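Local coordinates for protein epoxide hydrolase (Aspergillus niger, PDB 3G02) that probably hydrolyses epoxides to vicinal diols through an alpha/beta-hydrolase fold, here in an enantioselective variant obtained by directed evolution, at residues A80-F85 and G120-F125; P148-Y153 and R172-L177; G186-G191 and T390-Q395; M254-S257 and T262-H265. The protein carries 9 engineered substitutions. All blocks are in the same frame, centred on the assembly; numbering follows the deposited sequence.

In the fold
Interactions 1, 2 and 3 follow one another along the chain; interactions 2 and 3 lie in the alpha/beta hydrolase core, and interaction 1 joins the N-terminal helix 75-82 to it. Interaction 4 lies in the helical insertion between strands 209-214 and 340-345, within the loop closed by interaction 3. Centres of interactions 1 and 2 are 16 Å apart, with F122 packed on S149. Interactions 2 and 3, 18 Å apart, share the sheet: helix 167-180 is followed by strand 187-191, and D175 OD1 probably hydrogen-bonds Y187 OH at 2.7 Å. Interaction 4 is 34 Å, centre to centre, from interaction 3. The predicted catalytic residues come from both parts, D193 following strand 187-191 and Y315 beside H256.

Interaction 1 of 4, residues A80-F85 and G120-F125; sequences ARLNSF and GSFVEF
L82 and V123 mark the closest approach of the backbones, their CA atoms 7.4 Å apart where the end of helix 75-82 passes the loop leading into helix 126-135. Between them the contact is apolar: L82 CD2 lies 3.5 Å from V123 CG2 and 4.1 Å from V123 CG1, so a single methyl meets both prongs of the valine, and the two side chains cross at about a right angle. With CG1 of V123 anti to its backbone N (chi1 -175°), CG2 is left over one face of the F122 ring, offset toward the rim. V123 was modelled in two conformers, and this account holds for one of them. L82 CD2 also comes within 4.2 Å of F122 CZ.

In the alpha/beta hydrolase fold the loop after strand 110-115 begins here with the HGXP sequence of epoxide hydrolases, and 120-125 comes directly after it. It includes an ST turn: V123 N donates to S121 OG at 3.3 Å, with an N-H...O angle of 146°, at the start of the 3-10 segment 122-125. M298 and L301 of helix 292-304 pack on V123 as well.

The polar link runs through water. A bend at chi3 (75°) turns the R81 guanidinium toward the loop; its NH1 donates at 3.1 Å to water 1, which lies at the edge of the group in its plane, and that water donates to V123 O at 2.9 Å. Behind R81, its carbonyl O accepts S84 N at 3.1 Å as the helix gives way to the type I turn L82-F85.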
loop_
_atom_site.group_PDB
_atom_site.type_symbol
_atom_site.label_atom_id
_atom_site.label_comp_id
_atom_site.label_asym_id
_atom_site.label_seq_id
_atom_site.Cartn_x
_atom_site.Cartn_y
_atom_site.Cartn_z
ATOM N N ALA A 80 -19.415 -8.408 -24.847
ATOM C CA ALA A 80 -19.829 -9.394 -25.845
ATOM C C ALA A 80 -18.874 -10.586 -25.888
ATOM O O ALA A 80 -19.311 -11.735 -26.027
ATOM C CB ALA A 80 -19.950 -8.752 -27.215
ATOM N N ARG A 81 -17.578 -10.312 -25.751
ATOM C CA ARG A 81 -16.575 -11.373 -25.673
ATOM C C ARG A 81 -16.772 -12.230 -24.418
ATOM O O ARG A 81 -16.682 -13.455 -24.480
ATOM C CB ARG A 81 -15.157 -10.795 -25.718
ATOM C CG ARG A 81 -14.060 -11.848 -25.801
ATOM C CD ARG A 81 -12.733 -11.244 -26.236
ATOM N NE ARG A 81 -12.083 -10.476 -25.174
ATOM C CZ ARG A 81 -11.305 -10.998 -24.226
ATOM N NH1 ARG A 81 -11.076 -12.305 -24.183
ATOM N NH2 ARG A 81 -10.756 -10.210 -23.313
ATOM N N LEU A 82 -17.047 -11.586 -23.287
ATOM C CA LEU A 82 -17.366 -12.317 -22.057
ATOM C C LEU A 82 -18.516 -13.297 -22.290
ATOM O O LEU A 82 -18.446 -14.466 -21.899
ATOM C CB LEU A 82 -17.711 -11.350 -20.918
ATOM C CG LEU A 82 -16.609 -10.411 -20.413
ATOM C CD1 LEU A 82 -17.094 -9.634 -19.205
ATOM C CD2 LEU A 82 -15.367 -11.194 -20.064
ATOM N N ASN A 83 -19.554 -12.807 -22.964
ATOM C CA ASN A 83 -20.771 -13.575 -23.203
ATOM C C ASN A 83 -20.674 -14.575 -24.358
ATOM O O ASN A 83 -21.646 -15.275 -24.657
ATOM C CB ASN A 83 -21.948 -12.617 -23.403
ATOM C CG ASN A 83 -22.311 -11.869 -22.131
ATOM O OD1 ASN A 83 -22.145 -12.386 -21.024
ATOM N ND2 ASN A 83 -22.812 -10.649 -22.285
ATOM N N SER A 84 -19.497 -14.656 -24.979
ATOM C CA SER A 84 -19.262 -15.593 -26.081
ATOM C C SER A 84 -19.026 -17.031 -25.618
ATOM O O SER A 84 -19.059 -17.954 -26.433
ATOM C CB SER A 84 -18.104 -15.118 -26.971
ATOM O OG SER A 84 -16.857 -15.193 -26.302
ATOM N N PHE A 85 -18.781 -17.217 -24.321
ATOM C CA PHE A 85 -18.592 -18.544 -23.741
ATOM C C PHE A 85 -19.701 -18.836 -22.738
ATOM O O PHE A 85 -20.279 -17.902 -22.177
ATOM C CB PHE A 85 -17.224 -18.644 -23.054
ATOM C CG PHE A 85 -16.073 -18.739 -24.013
ATOM C CD1 PHE A 85 -15.611 -19.978 -24.450
ATOM C CD2 PHE A 85 -15.452 -17.586 -24.487
ATOM C CE1 PHE A 85 -14.545 -20.063 -25.343
ATOM C CE2 PHE A 85 -14.383 -17.664 -25.378
ATOM C CZ PHE A 85 -13.931 -18.904 -25.804
ATOM N N GLY A 120 -6.275 -11.118 -11.233
ATOM C CA GLY A 120 -6.913 -11.790 -12.350
ATOM C C GLY A 120 -8.372 -12.134 -12.135
ATOM O O GLY A 120 -9.043 -11.603 -11.241
ATOM N N SER A 121 -8.867 -13.037 -12.976
ATOM C CA SER A 121 -10.267 -13.439 -12.958
ATOM C C SER A 121 -10.461 -14.585 -13.939
ATOM O O SER A 121 -9.529 -14.991 -14.635
ATOM C CB SER A 121 -11.171 -12.275 -13.368
ATOM O OG SER A 121 -11.012 -11.997 -14.748
ATOM N N PHE A 122 -11.696 -15.062 -14.027
ATOM C CA PHE A 122 -12.054 -16.124 -14.965
ATOM C C PHE A 122 -11.678 -15.801 -16.418
ATOM O O PHE A 122 -11.376 -16.709 -17.208
ATOM C CB PHE A 122 -13.553 -16.453 -14.856
ATOM C CG PHE A 122 -14.460 -15.409 -15.454
ATOM C CD1 PHE A 122 -14.745 -14.233 -14.764
ATOM C CD2 PHE A 122 -15.038 -15.605 -16.709
ATOM C CE1 PHE A 122 -15.578 -13.271 -15.318
ATOM C CE2 PHE A 122 -15.872 -14.648 -17.271
ATOM C CZ PHE A 122 -16.149 -13.477 -16.577
ATOM N N VAL A 123 -11.669 -14.508 -16.737
ATOM C CA VAL A 123 -11.399 -14.016 -18.086
ATOM C C VAL A 123 -9.997 -14.405 -18.552
ATOM O O VAL A 123 -9.768 -14.630 -19.739
ATOM C CB VAL A 123 -11.583 -12.480 -18.163
ATOM C CG1 VAL A 123 -11.416 -11.972 -19.593
ATOM C CG2 VAL A 123 -12.951 -12.088 -17.629
ATOM N N GLU A 124 -9.062 -14.497 -17.612
ATOM C CA GLU A 124 -7.694 -14.875 -17.949
ATOM C C GLU A 124 -7.600 -16.194 -18.706
ATOM O O GLU A 124 -6.621 -16.432 -19.417
ATOM C CB GLU A 124 -6.842 -14.959 -16.694
ATOM C CG GLU A 124 -6.590 -13.627 -16.053
ATOM C CD GLU A 124 -5.700 -13.740 -14.841
ATOM O OE1 GLU A 124 -5.906 -14.666 -14.030
ATOM O OE2 GLU A 124 -4.795 -12.897 -14.697
ATOM N N PHE A 125 -8.599 -17.055 -18.536
ATOM C CA PHE A 125 -8.595 -18.356 -19.191
ATOM C C PHE A 125 -9.329 -18.386 -20.524
ATOM O O PHE A 125 -9.373 -19.428 -21.177
ATOM C CB PHE A 125 -9.126 -19.436 -18.238
ATOM C CG PHE A 125 -8.193 -19.735 -17.102
ATOM C CD1 PHE A 125 -7.073 -20.535 -17.303
ATOM C CD2 PHE A 125 -8.417 -19.200 -15.833
ATOM C CE1 PHE A 125 -6.189 -20.807 -16.263
ATOM C CE2 PHE A 125 -7.543 -19.468 -14.786
ATOM C CZ PHE A 125 -6.427 -20.273 -14.999
HETATM O O HOH W 1 -9.091 -12.822 -21.902
#

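Interaction 2 of 4, residues P148-Y153 and R172-L177; sequences PSLPGY and RVVDQL
P148 and L177 form the closest touch, CB to CD2 at 3.7 Å, within a right-handed beta-alpha-beta crossover of the alpha/beta hydrolase fold: strand 143-148 leads through a loop to helix 167-180, whose chain returns as strand 187-191, with strand 110-115 lying between the two in the sheet. Next along the loop, L150 CD2 reaches V174 CG2 at 3.8 Å, the two side chains meeting at a slant. These two pairs are the tight part, and each is a single methyl or ring-carbon touch with no hydrogen bond between the segments.

Looser packing follows at the type II turn L150-Y153, where P151 CG, on the rim of the proline ring, and V173 CG1 approach end on at 4.2 Å. On the side of the helix turned from the loop, R172 and Q176 are partly exposed; R172 forms salt bridges with E93 and D169. The L150 side chain is about 8 Å from that of D193, so it lies near the predicted nucleophile without touching it.

L177 owes its reach to two torsions: chi1 (172°) swings CG away from the backbone N, and with chi2 at 64° for CD1, the other methyl, CD2, extends outward, anti to CA, and meets P148 CB.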
loop_
_atom_site.group_PDB
_atom_site.type_symbol
_atom_site.label_atom_id
_atom_site.label_comp_id
_atom_site.label_asym_id
_atom_site.label_seq_id
_atom_site.Cartn_x
_atom_site.Cartn_y
_atom_site.Cartn_z
ATOM N N PRO A 148 -13.984 -21.168 -12.481
ATOM C CA PRO A 148 -14.778 -20.447 -11.500
ATOM C C PRO A 148 -14.239 -19.062 -11.182
ATOM O O PRO A 148 -13.029 -18.815 -11.269
ATOM C CB PRO A 148 -14.688 -21.337 -10.257
ATOM C CG PRO A 148 -13.401 -22.024 -10.373
ATOM C CD PRO A 148 -13.119 -22.182 -11.852
ATOM N N SER A 149 -15.144 -18.169 -10.809
ATOM C CA SER A 149 -14.747 -16.933 -10.165
ATOM C C SER A 149 -14.672 -17.245 -8.683
ATOM O O SER A 149 -15.670 -17.638 -8.068
ATOM C CB SER A 149 -15.759 -15.826 -10.431
ATOM O OG SER A 149 -15.712 -15.410 -11.785
ATOM N N LEU A 150 -13.485 -17.104 -8.110
ATOM C CA LEU A 150 -13.304 -17.381 -6.694
ATOM C C LEU A 150 -14.158 -16.417 -5.876
ATOM O O LEU A 150 -14.451 -15.309 -6.327
ATOM C CB LEU A 150 -11.825 -17.261 -6.299
ATOM C CG LEU A 150 -10.843 -18.292 -6.868
ATOM C CD1 LEU A 150 -9.423 -17.952 -6.463
ATOM C CD2 LEU A 150 -11.186 -19.717 -6.418
ATOM N N PRO A 151 -14.591 -16.847 -4.677
ATOM C CA PRO A 151 -15.305 -15.940 -3.779
ATOM C C PRO A 151 -14.650 -14.559 -3.719
ATOM O O PRO A 151 -13.424 -14.455 -3.559
ATOM C CB PRO A 151 -15.202 -16.652 -2.435
ATOM C CG PRO A 151 -15.245 -18.114 -2.810
ATOM C CD PRO A 151 -14.458 -18.200 -4.105
ATOM N N GLY A 152 -15.465 -13.521 -3.877
ATOM C CA GLY A 152 -14.989 -12.142 -3.818
ATOM C C GLY A 152 -14.545 -11.525 -5.135
ATOM O O GLY A 152 -14.226 -10.337 -5.173
ATOM N N TYR A 153 -14.528 -12.308 -6.216
ATOM C CA TYR A 153 -14.093 -11.792 -7.516
ATOM C C TYR A 153 -15.220 -11.702 -8.536
ATOM O O TYR A 153 -16.004 -12.647 -8.697
ATOM C CB TYR A 153 -13.033 -12.683 -8.137
ATOM C CG TYR A 153 -11.685 -12.755 -7.460
ATOM C CD1 TYR A 153 -11.462 -13.635 -6.398
ATOM C CD2 TYR A 153 -10.605 -12.002 -7.930
ATOM C CE1 TYR A 153 -10.208 -13.749 -5.799
ATOM C CE2 TYR A 153 -9.344 -12.104 -7.335
ATOM C CZ TYR A 153 -9.152 -12.976 -6.272
ATOM O OH TYR A 153 -7.907 -13.096 -5.691
ATOM N N ARG A 172 -12.838 -25.360 -0.239
ATOM C CA ARG A 172 -14.093 -26.065 0.001
ATOM C C ARG A 172 -15.177 -25.663 -1.012
ATOM O O ARG A 172 -15.934 -26.509 -1.492
ATOM C CB ARG A 172 -14.566 -25.839 1.439
ATOM C CG ARG A 172 -15.749 -26.714 1.856
ATOM C CD ARG A 172 -16.202 -26.413 3.282
ATOM N NE ARG A 172 -16.626 -25.024 3.428
ATOM C CZ ARG A 172 -15.923 -24.077 4.046
ATOM N NH1 ARG A 172 -14.751 -24.364 4.603
ATOM N NH2 ARG A 172 -16.398 -22.841 4.105
ATOM N N VAL A 173 -15.231 -24.376 -1.352
ATOM C CA VAL A 173 -16.169 -23.878 -2.364
ATOM C C VAL A 173 -15.886 -24.469 -3.754
ATOM O O VAL A 173 -16.811 -24.887 -4.451
ATOM C CB VAL A 173 -16.184 -22.325 -2.418
ATOM C CG1 VAL A 173 -16.957 -21.822 -3.634
ATOM C CG2 VAL A 173 -16.788 -21.757 -1.134
ATOM N N VAL A 174 -14.614 -24.500 -4.150
ATOM C CA VAL A 174 -14.232 -25.053 -5.454
ATOM C C VAL A 174 -14.569 -26.546 -5.525
ATOM O O VAL A 174 -15.157 -27.006 -6.507
ATOM C CB VAL A 174 -12.740 -24.798 -5.777
ATOM C CG1 VAL A 174 -12.320 -25.518 -7.058
ATOM C CG2 VAL A 174 -12.472 -23.304 -5.917
ATOM N N ASP A 175 -14.217 -27.282 -4.474
ATOM C CA ASP A 175 -14.521 -28.712 -4.395
ATOM C C ASP A 175 -16.028 -28.961 -4.483
ATOM O O ASP A 175 -16.472 -29.867 -5.196
ATOM C CB ASP A 175 -13.945 -29.318 -3.114
ATOM C CG ASP A 175 -14.337 -30.775 -2.925
ATOM O OD1 ASP A 175 -13.777 -31.647 -3.624
ATOM O OD2 ASP A 175 -15.193 -31.039 -2.055
ATOM N N GLN A 176 -16.813 -28.151 -3.773
ATOM C CA GLN A 176 -18.271 -28.282 -3.806
ATOM C C GLN A 176 -18.832 -28.004 -5.202
ATOM O O GLN A 176 -19.742 -28.697 -5.664
ATOM C CB GLN A 176 -18.935 -27.370 -2.766
ATOM C CG GLN A 176 -20.413 -27.684 -2.511
ATOM C CD GLN A 176 -20.653 -29.142 -2.135
ATOM O OE1 GLN A 176 -20.076 -29.654 -1.174
ATOM N NE2 GLN A 176 -21.507 -29.818 -2.899
ATOM N N LEU A 177 -18.283 -26.996 -5.876
ATOM C CA LEU A 177 -18.695 -26.680 -7.236
ATOM C C LEU A 177 -18.479 -27.877 -8.154
ATOM O O LEU A 177 -19.380 -28.252 -8.905
ATOM C CB LEU A 177 -17.932 -25.458 -7.765
ATOM C CG LEU A 177 -18.131 -25.117 -9.247
ATOM C CD1 LEU A 177 -19.569 -24.718 -9.553
ATOM C CD2 LEU A 177 -17.165 -24.015 -9.666
#

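Interaction 3 of 4, residues G186-G191 and T390-Q395; sequences GYIIQG and TAFVEQ
I188, F392 and V393 make a buried, purely apolar strand-on-helix contact in the alpha/beta hydrolase fold, where the last helix, 382-396, lies against one face of the central sheet at strand 187-191. The evidence is simple: I188 and V393 have the nearest CA atoms, 8.0 Å apart, no hydrogen bond links the segments, and all three touching residues are buried. Strand 187-191 is an inner, parallel strand, with strand 110-115 on one side and strand 209-214 on the other, and I188 makes backbone hydrogen bonds with P111 and A113. I189 points away from the helix segment and neither Y187 nor Q190 touches it, so I188 carries the strand's share.

I188 uses both branches. With CG1 set beside the backbone N (chi1 -63°) and the chain then extended (chi2 173°), CD1 is carried out to the valine, where it rests against both methyls: 3.8 Å to V393 CG2 and 3.9 Å to V393 CG1. The two side chains run obliquely to one another. The shorter branch, CG2, serves the aromatic neighbour instead.

F392 has further partners: its ring also meets F366 of strand 362-369 edge to face and packs on A211 of strand 209-214, so the ring touches residues of three strands. At the far end of the strand, G191 belongs to a GxDxG sequence consistent with the nucleophile elbow that carries D193. Toward the isoleucine the phenyl presents its edge: I188 CG2 lies near the ring plane, 4.1 Å from F392 CE2.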
loop_
_atom_site.group_PDB
_atom_site.type_symbol
_atom_site.label_atom_id
_atom_site.label_comp_id
_atom_site.label_asym_id
_atom_site.label_seq_id
_atom_site.Cartn_x
_atom_site.Cartn_y
_atom_site.Cartn_z
ATOM N N GLY A 186 -13.925 -37.641 -9.353
ATOM C CA GLY A 186 -12.568 -37.169 -9.588
ATOM C C GLY A 186 -12.464 -35.972 -10.506
ATOM O O GLY A 186 -13.179 -35.874 -11.502
ATOM N N TYR A 187 -11.564 -35.059 -10.156
ATOM C CA TYR A 187 -11.250 -33.918 -11.012
ATOM C C TYR A 187 -9.789 -33.522 -10.847
ATOM O O TYR A 187 -9.129 -33.924 -9.886
ATOM C CB TYR A 187 -12.171 -32.724 -10.723
ATOM C CG TYR A 187 -12.111 -32.208 -9.299
ATOM C CD1 TYR A 187 -11.113 -31.316 -8.898
ATOM C CD2 TYR A 187 -13.055 -32.603 -8.358
ATOM C CE1 TYR A 187 -11.055 -30.843 -7.590
ATOM C CE2 TYR A 187 -13.012 -32.127 -7.050
ATOM C CZ TYR A 187 -12.008 -31.252 -6.676
ATOM O OH TYR A 187 -11.958 -30.787 -5.384
ATOM N N ILE A 188 -9.298 -32.728 -11.799
ATOM C CA ILE A 188 -7.947 -32.189 -11.758
ATOM C C ILE A 188 -8.033 -30.676 -11.567
ATOM O O ILE A 188 -8.976 -30.039 -12.039
ATOM C CB ILE A 188 -7.165 -32.533 -13.053
ATOM C CG1 ILE A 188 -6.998 -34.052 -13.174
ATOM C CG2 ILE A 188 -5.799 -31.841 -13.082
ATOM C CD1 ILE A 188 -6.402 -34.507 -14.487
ATOM N N ILE A 189 -7.054 -30.124 -10.853
ATOM C CA ILE A 189 -6.940 -28.677 -10.670
ATOM C C ILE A 189 -5.734 -28.138 -11.428
ATOM O O ILE A 189 -4.642 -28.694 -11.339
ATOM C CB ILE A 189 -6.813 -28.299 -9.171
ATOM C CG1 ILE A 189 -8.087 -28.672 -8.405
ATOM C CG2 ILE A 189 -6.485 -26.803 -8.997
ATOM C CD1 ILE A 189 -9.356 -27.963 -8.884
ATOM N N GLN A 190 -5.956 -27.058 -12.176
ATOM C CA GLN A 190 -4.884 -26.245 -12.729
ATOM C C GLN A 190 -4.956 -24.927 -11.968
ATOM O O GLN A 190 -6.034 -24.358 -11.825
ATOM C CB GLN A 190 -5.106 -25.999 -14.225
ATOM C CG GLN A 190 -3.840 -25.658 -15.019
ATOM C CD GLN A 190 -3.224 -24.324 -14.636
ATOM O OE1 GLN A 190 -2.046 -24.247 -14.277
ATOM N NE2 GLN A 190 -4.019 -23.266 -14.716
ATOM N N GLY A 191 -3.823 -24.469 -11.451
ATOM C CA GLY A 191 -3.806 -23.231 -10.677
ATOM C C GLY A 191 -2.575 -22.378 -10.877
ATOM O O GLY A 191 -1.487 -22.881 -11.163
ATOM N N THR A 390 -2.634 -30.300 -21.052
ATOM C CA THR A 390 -3.094 -31.455 -21.826
ATOM C C THR A 390 -2.135 -32.634 -21.670
ATOM O O THR A 390 -2.569 -33.758 -21.409
ATOM C CB THR A 390 -3.262 -31.098 -23.313
ATOM O OG1 THR A 390 -4.216 -30.038 -23.442
ATOM C CG2 THR A 390 -3.756 -32.303 -24.099
ATOM N N ALA A 391 -0.838 -32.369 -21.809
ATOM C CA ALA A 391 0.188 -33.402 -21.634
ATOM C C ALA A 391 0.168 -33.986 -20.222
ATOM O O ALA A 391 0.324 -35.199 -20.041
ATOM C CB ALA A 391 1.563 -32.853 -21.974
ATOM N N PHE A 392 -0.040 -33.125 -19.227
ATOM C CA PHE A 392 -0.098 -33.552 -17.828
ATOM C C PHE A 392 -1.270 -34.504 -17.584
ATOM O O PHE A 392 -1.097 -35.554 -16.959
ATOM C CB PHE A 392 -0.179 -32.331 -16.901
ATOM C CG PHE A 392 -0.382 -32.675 -15.447
ATOM C CD1 PHE A 392 0.651 -33.226 -14.692
ATOM C CD2 PHE A 392 -1.608 -32.437 -14.829
ATOM C CE1 PHE A 392 0.463 -33.541 -13.347
ATOM C CE2 PHE A 392 -1.806 -32.749 -13.489
ATOM C CZ PHE A 392 -0.768 -33.300 -12.746
ATOM N N VAL A 393 -2.450 -34.139 -18.084
ATOM C CA VAL A 393 -3.652 -34.961 -17.929
ATOM C C VAL A 393 -3.465 -36.315 -18.616
ATOM O O VAL A 393 -3.776 -37.357 -18.038
ATOM C CB VAL A 393 -4.923 -34.252 -18.471
ATOM C CG1 VAL A 393 -6.141 -35.157 -18.341
ATOM C CG2 VAL A 393 -5.167 -32.932 -17.738
ATOM N N GLU A 394 -2.940 -36.289 -19.840
ATOM C CA GLU A 394 -2.670 -37.515 -20.596
ATOM C C GLU A 394 -1.736 -38.458 -19.840
ATOM O O GLU A 394 -1.920 -39.678 -19.871
ATOM C CB GLU A 394 -2.097 -37.187 -21.978
ATOM C CG GLU A 394 -3.127 -36.631 -22.954
ATOM C CD GLU A 394 -2.520 -36.158 -24.266
ATOM O OE1 GLU A 394 -1.275 -36.172 -24.404
ATOM O OE2 GLU A 394 -3.293 -35.762 -25.165
ATOM N N GLN A 395 -0.749 -37.889 -19.151
ATOM C CA GLN A 395 0.221 -38.667 -18.386
ATOM C C GLN A 395 -0.376 -39.309 -17.133
ATOM O O GLN A 395 -0.098 -40.477 -16.846
ATOM C CB GLN A 395 1.432 -37.801 -18.012
ATOM C CG GLN A 395 2.530 -38.555 -17.262
ATOM C CD GLN A 395 3.671 -37.668 -16.805
ATOM O OE1 GLN A 395 4.099 -37.741 -15.653
ATOM N NE2 GLN A 395 4.178 -36.833 -17.707
#

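Interaction 4 of 4, residues M254-S257 and T262-H265; sequences MEHS and TIGH
T262 lies in the first turn of helix 260-268, which with 251-258 makes two consecutive short helices in the helical lid that alpha/beta-hydrolase epoxide hydrolases insert between core strands. Its CG2 only grazes the carboxylate of E255, 4.3 Å from OE2. The hydroxyl belongs to the dimer: T262 OG1 is hydrogen-bonded to E280 OE1 and I57 N of the second subunit.

I263 comes next and carries the contact, its CA lying 6.8 Å from that of H256. E255 passes diagonally across it, and the closest touch is aliphatic: E255 CG to I263 CB, 3.7 Å. In the glutamate, chi1 of -179° sets CG against I263; the bend at chi2 (69°) then folds the carboxylate back so that OE2 is 4.0 Å from I263 CB.

G264 presents no side chain to the first helix, and H265 makes no contact with 254-257; its NE2 forms a weak hydrogen bond with S59 OG of the second subunit. On the first helix, H256 lies beside Y315, the predicted proton donor, the rings meeting edge to face, and its NE2 is hydrogen-bonded to W277 NE1. The same imidazole borders I263, whose CG2 lies 4.2 Å from H256 CD2.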
loop_
_atom_site.group_PDB
_atom_site.type_symbol
_atom_site.label_atom_id
_atom_site.label_comp_id
_atom_site.label_asym_id
_atom_site.label_seq_id
_atom_site.Cartn_x
_atom_site.Cartn_y
_atom_site.Cartn_z
ATOM N N MET A 254 1.554 -6.800 1.310
ATOM C CA MET A 254 1.578 -6.510 2.742
ATOM C C MET A 254 0.428 -5.595 3.157
ATOM O O MET A 254 -0.139 -5.755 4.237
ATOM C CB MET A 254 2.917 -5.904 3.133
ATOM C CG MET A 254 4.072 -6.885 2.970
ATOM S SD MET A 254 3.972 -8.396 3.941
ATOM C CE MET A 254 3.692 -7.788 5.601
ATOM N N GLU A 255 0.078 -4.650 2.288
ATOM C CA GLU A 255 -1.060 -3.771 2.549
ATOM C C GLU A 255 -2.375 -4.547 2.464
ATOM O O GLU A 255 -3.237 -4.399 3.331
ATOM C CB GLU A 255 -1.040 -2.567 1.601
ATOM C CG GLU A 255 -2.180 -1.564 1.822
ATOM C CD GLU A 255 -2.100 -0.781 3.128
ATOM O OE1 GLU A 255 -1.074 -0.844 3.841
ATOM O OE2 GLU A 255 -3.093 -0.084 3.449
ATOM N N HIS A 256 -2.518 -5.399 1.450
ATOM C CA HIS A 256 -3.706 -6.261 1.342
ATOM C C HIS A 256 -3.881 -7.144 2.579
ATOM O O HIS A 256 -5.003 -7.371 3.034
ATOM C CB HIS A 256 -3.611 -7.209 0.146
ATOM C CG HIS A 256 -3.611 -6.553 -1.202
ATOM N ND1 HIS A 256 -3.565 -7.296 -2.362
ATOM C CD2 HIS A 256 -3.663 -5.255 -1.589
ATOM C CE1 HIS A 256 -3.570 -6.489 -3.406
ATOM N NE2 HIS A 256 -3.631 -5.244 -2.966
ATOM N N SER A 257 -2.761 -7.651 3.090
ATOM C CA SER A 257 -2.774 -8.556 4.235
ATOM C C SER A 257 -3.147 -7.832 5.521
ATOM O O SER A 257 -4.062 -8.240 6.238
ATOM C CB SER A 257 -1.410 -9.219 4.399
ATOM O OG SER A 257 -1.368 -9.964 5.604
ATOM N N THR A 262 -8.722 -0.569 4.743
ATOM C CA THR A 262 -8.219 0.719 4.281
ATOM C C THR A 262 -7.965 0.710 2.774
ATOM O O THR A 262 -8.493 1.546 2.046
ATOM C CB THR A 262 -6.949 1.128 5.041
ATOM O OG1 THR A 262 -7.274 1.274 6.423
ATOM C CG2 THR A 262 -6.394 2.446 4.516
ATOM N N ILE A 263 -7.178 -0.250 2.299
ATOM C CA ILE A 263 -6.841 -0.257 0.878
ATOM C C ILE A 263 -8.082 -0.533 0.014
ATOM O O ILE A 263 -8.208 0.022 -1.074
ATOM C CB ILE A 263 -5.618 -1.171 0.555
ATOM C CG1 ILE A 263 -5.131 -0.971 -0.891
ATOM C CG2 ILE A 263 -5.916 -2.640 0.845
ATOM C CD1 ILE A 263 -4.688 0.457 -1.235
ATOM N N GLY A 264 -9.006 -1.349 0.521
ATOM C CA GLY A 264 -10.280 -1.576 -0.160
ATOM C C GLY A 264 -11.035 -0.280 -0.386
ATOM O O GLY A 264 -11.541 -0.032 -1.478
ATOM N N HIS A 265 -11.097 0.561 0.643
ATOM C CA HIS A 265 -11.759 1.859 0.520
ATOM C C HIS A 265 -10.998 2.811 -0.396
ATOM O O HIS A 265 -11.599 3.496 -1.221
ATOM C CB HIS A 265 -11.973 2.489 1.892
ATOM C CG HIS A 265 -13.144 1.926 2.633
ATOM N ND1 HIS A 265 -14.446 2.171 2.254
ATOM C CD2 HIS A 265 -13.212 1.132 3.726
ATOM C CE1 HIS A 265 -15.267 1.552 3.085
ATOM N NE2 HIS A 265 -14.544 0.914 3.985
#